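Long-range contact in polygalacturonase (Pectobacterium carotovorum subsp. carotovorum, PDB 1BHE), which hydrolyses the alpha-1,4-linked polygalacturonic acid of plant cell walls, acting as a secreted monomeric endo-polygalacturonase in the maceration of plant tissue: residues S326-K331 / I352-K357. Sequence-based numbering, arbitrary orientation.
Sequences SDITFK and IEVTMK
F330 and M356 lie side by side on the inner face of two parallel strands from neighbouring coils of the right-handed parallel beta-helix of family 28 glycosyl hydrolases. CG is anti to the carbonyl carbon in both (chi1 -59° and -55°), which sends them off the sheet in the same direction. CE of M356 sits obliquely by the ring, 4.1 Å from CD1 of F330. SD of M356 is 5.3 Å from the centroid of the F330 ring, an oblique Met-aromatic contact. Y296, on the preceding coil, stacks with F330, and V374, on the following one, touches M356. Further along this face, CG1 of V354 meets CB and CG2 of I328.

The backbone of F330 is gripped on both its polar atoms: N donates to O of T355 (2.8 Å), and O accepts from N of K357 (2.7 Å, N-H...O 170°). The same T355 O lies at the ring edge, near its plane, 3.8 Å from CD1 of F330. N of T355 bonds to O of I328 at 3.0 Å. Toward D327 the strands separate, and two waters link O of E353 to N of I328 and, more weakly, to N of D327.

On the outer face CG2 of T329 packs against CB of T355. Beside them the lysine chains cross, CE of K357 against CD and CE of K331 (CE to CE 4.1 Å). K331 bends only at its last torsion, and its NZ lies 5.7 Å from NZ of K357. NZ of K331 is hydrogen-bonded just beside the contact, and with both lysines exposed any repulsion is probably modest, eased by solvent.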
ATOM      1  N   SER A 326      -8.049  21.205  -4.121  1.00 20.74           N
ATOM      2  CA  SER A 326      -8.967  22.044  -3.357  1.00 21.39           C
ATOM      3  C   SER A 326      -9.800  21.250  -2.361  1.00 21.29           C
ATOM      4  O   SER A 326      -9.800  20.020  -2.350  1.00 21.08           O
ATOM      5  CB  SER A 326      -9.869  22.842  -4.304  1.00 22.20           C
ATOM      6  OG  SER A 326     -10.671  21.993  -5.106  1.00 23.11           O
ATOM      7  N   ASP A 327     -10.513  21.967  -1.497  1.00 20.54           N
ATOM      8  CA  ASP A 327     -11.350  21.385  -0.458  1.00 20.87           C
ATOM      9  C   ASP A 327     -10.555  20.369   0.358  1.00 20.71           C
ATOM     10  O   ASP A 327     -10.840  19.180   0.428  1.00 19.97           O
ATOM     11  CB  ASP A 327     -12.638  20.789  -1.016  1.00 20.70           C
ATOM     12  CG  ASP A 327     -13.602  20.299   0.046  1.00 20.75           C
ATOM     13  OD1 ASP A 327     -13.480  20.692   1.226  1.00 20.39           O
ATOM     14  OD2 ASP A 327     -14.491  19.487  -0.299  1.00 21.18           O
ATOM     15  N   ILE A 328      -9.496  20.874   0.984  1.00 20.68           N
ATOM     16  CA  ILE A 328      -8.585  20.094   1.817  1.00 21.06           C
ATOM     17  C   ILE A 328      -8.688  20.595   3.249  1.00 21.34           C
ATOM     18  O   ILE A 328      -8.419  21.769   3.533  1.00 21.34           O
ATOM     19  CB  ILE A 328      -7.141  20.190   1.292  1.00 20.81           C
ATOM     20  CG1 ILE A 328      -7.047  19.690  -0.151  1.00 21.27           C
ATOM     21  CG2 ILE A 328      -6.181  19.402   2.170  1.00 20.65           C
ATOM     22  CD1 ILE A 328      -5.805  20.124  -0.897  1.00 21.40           C
ATOM     23  N   THR A 329      -9.184  19.761   4.163  1.00 21.97           N
ATOM     24  CA  THR A 329      -9.380  20.175   5.543  1.00 22.55           C
ATOM     25  C   THR A 329      -8.668  19.296   6.561  1.00 22.82           C
ATOM     26  O   THR A 329      -8.567  18.076   6.432  1.00 23.07           O
ATOM     27  CB  THR A 329     -10.880  20.196   5.917  1.00 23.15           C
ATOM     28  OG1 THR A 329     -11.405  18.864   5.778  1.00 24.84           O
ATOM     29  CG2 THR A 329     -11.684  21.131   5.033  1.00 22.57           C
ATOM     30  N   PHE A 330      -8.160  19.939   7.607  1.00 22.22           N
ATOM     31  CA  PHE A 330      -7.521  19.270   8.729  1.00 22.23           C
ATOM     32  C   PHE A 330      -8.259  19.697  10.004  1.00 22.60           C
ATOM     33  O   PHE A 330      -8.392  20.896  10.244  1.00 23.12           O
ATOM     34  CB  PHE A 330      -6.046  19.603   8.876  1.00 21.56           C
ATOM     35  CG  PHE A 330      -5.128  19.296   7.735  1.00 21.10           C
ATOM     36  CD1 PHE A 330      -5.075  20.108   6.618  1.00 20.87           C
ATOM     37  CD2 PHE A 330      -4.292  18.188   7.784  1.00 20.79           C
ATOM     38  CE1 PHE A 330      -4.229  19.822   5.564  1.00 20.81           C
ATOM     39  CE2 PHE A 330      -3.433  17.901   6.742  1.00 20.56           C
ATOM     40  CZ  PHE A 330      -3.401  18.715   5.630  1.00 20.65           C
ATOM     41  N   LYS A 331      -8.725  18.743  10.793  1.00 23.00           N
ATOM     42  CA  LYS A 331      -9.448  19.044  12.019  1.00 23.49           C
ATOM     43  C   LYS A 331      -9.013  18.155  13.174  1.00 23.59           C
ATOM     44  O   LYS A 331      -8.949  16.927  13.058  1.00 22.86           O
ATOM     45  CB  LYS A 331     -10.960  18.893  11.804  1.00 24.19           C
ATOM     46  CG  LYS A 331     -11.800  19.299  13.005  1.00 25.18           C
ATOM     47  CD  LYS A 331     -13.264  19.459  12.629  1.00 25.82           C
ATOM     48  CE  LYS A 331     -14.028  20.267  13.664  1.00 26.51           C
ATOM     49  NZ  LYS A 331     -13.844  19.734  15.041  1.00 27.41           N
ATOM     50  N   ILE A 352      -2.984  27.517  -3.223  1.00 29.99           N
ATOM     51  CA  ILE A 352      -3.800  26.393  -2.755  1.00 29.58           C
ATOM     52  C   ILE A 352      -4.445  26.781  -1.432  1.00 29.69           C
ATOM     53  O   ILE A 352      -3.755  27.276  -0.537  1.00 29.73           O
ATOM     54  CB  ILE A 352      -2.965  25.110  -2.624  1.00 29.18           C
ATOM     55  CG1 ILE A 352      -2.456  24.678  -4.003  1.00 29.05           C
ATOM     56  CG2 ILE A 352      -3.760  23.991  -1.974  1.00 29.03           C
ATOM     57  CD1 ILE A 352      -1.342  23.655  -3.954  1.00 29.62           C
ATOM     58  N   GLU A 353      -5.763  26.656  -1.324  1.00 29.96           N
ATOM     59  CA  GLU A 353      -6.450  27.011  -0.085  1.00 30.35           C
ATOM     60  C   GLU A 353      -6.632  25.782   0.802  1.00 30.02           C
ATOM     61  O   GLU A 353      -7.151  24.767   0.335  1.00 29.73           O
ATOM     62  CB  GLU A 353      -7.808  27.658  -0.358  1.00 31.43           C
ATOM     63  CG  GLU A 353      -7.806  28.769  -1.390  1.00 32.72           C
ATOM     64  CD  GLU A 353      -7.316  30.100  -0.854  1.00 33.46           C
ATOM     65  OE1 GLU A 353      -7.598  30.429   0.317  1.00 33.69           O
ATOM     66  OE2 GLU A 353      -6.638  30.831  -1.608  1.00 33.83           O
ATOM     67  N   VAL A 354      -6.210  25.866   2.058  1.00 29.32           N
ATOM     68  CA  VAL A 354      -6.334  24.764   3.000  1.00 29.17           C
ATOM     69  C   VAL A 354      -6.961  25.226   4.311  1.00 29.18           C
ATOM     70  O   VAL A 354      -6.716  26.342   4.771  1.00 28.95           O
ATOM     71  CB  VAL A 354      -4.983  24.093   3.318  1.00 29.27           C
ATOM     72  CG1 VAL A 354      -4.529  23.175   2.191  1.00 29.05           C
ATOM     73  CG2 VAL A 354      -3.913  25.137   3.606  1.00 29.20           C
ATOM     74  N   THR A 355      -7.769  24.369   4.926  1.00 28.95           N
ATOM     75  CA  THR A 355      -8.429  24.695   6.184  1.00 29.17           C
ATOM     76  C   THR A 355      -7.848  23.883   7.334  1.00 29.88           C
ATOM     77  O   THR A 355      -7.783  22.654   7.294  1.00 29.63           O
ATOM     78  CB  THR A 355      -9.951  24.472   6.109  1.00 28.88           C
ATOM     79  OG1 THR A 355     -10.530  25.399   5.182  1.00 28.17           O
ATOM     80  CG2 THR A 355     -10.618  24.662   7.462  1.00 28.97           C
ATOM     81  N   MET A 356      -7.402  24.589   8.371  1.00 30.24           N
ATOM     82  CA  MET A 356      -6.838  23.950   9.551  1.00 31.04           C
ATOM     83  C   MET A 356      -7.617  24.315  10.809  1.00 31.78           C
ATOM     84  O   MET A 356      -7.493  25.434  11.315  1.00 32.37           O
ATOM     85  CB  MET A 356      -5.372  24.343   9.732  1.00 30.89           C
ATOM     86  CG  MET A 356      -4.473  24.084   8.541  1.00 30.99           C
ATOM     87  SD  MET A 356      -2.840  23.503   9.027  1.00 30.88           S
ATOM     88  CE  MET A 356      -2.198  22.948   7.451  1.00 30.32           C
ATOM     89  N   LYS A 357      -8.418  23.388  11.320  1.00 32.15           N
ATOM     90  CA  LYS A 357      -9.191  23.619  12.533  1.00 32.41           C
ATOM     91  C   LYS A 357      -8.632  22.789  13.684  1.00 31.92           C
ATOM     92  O   LYS A 357      -8.542  21.566  13.615  1.00 31.50           O
ATOM     93  CB  LYS A 357     -10.676  23.306  12.340  1.00 33.20           C
ATOM     94  CG  LYS A 357     -11.317  23.979  11.138  1.00 34.16           C
ATOM     95  CD  LYS A 357     -12.792  24.262  11.373  1.00 35.01           C
ATOM     96  CE  LYS A 357     -13.666  23.150  10.807  1.00 35.39           C
ATOM     97  NZ  LYS A 357     -15.116  23.491  10.883  1.00 35.69           N
TER
HETATM   98  O   HOH W   1      -9.894  24.810  -1.519  1.00 32.28           O
HETATM   99  O   HOH W   2      -9.828  23.724   1.079  1.00 25.59           O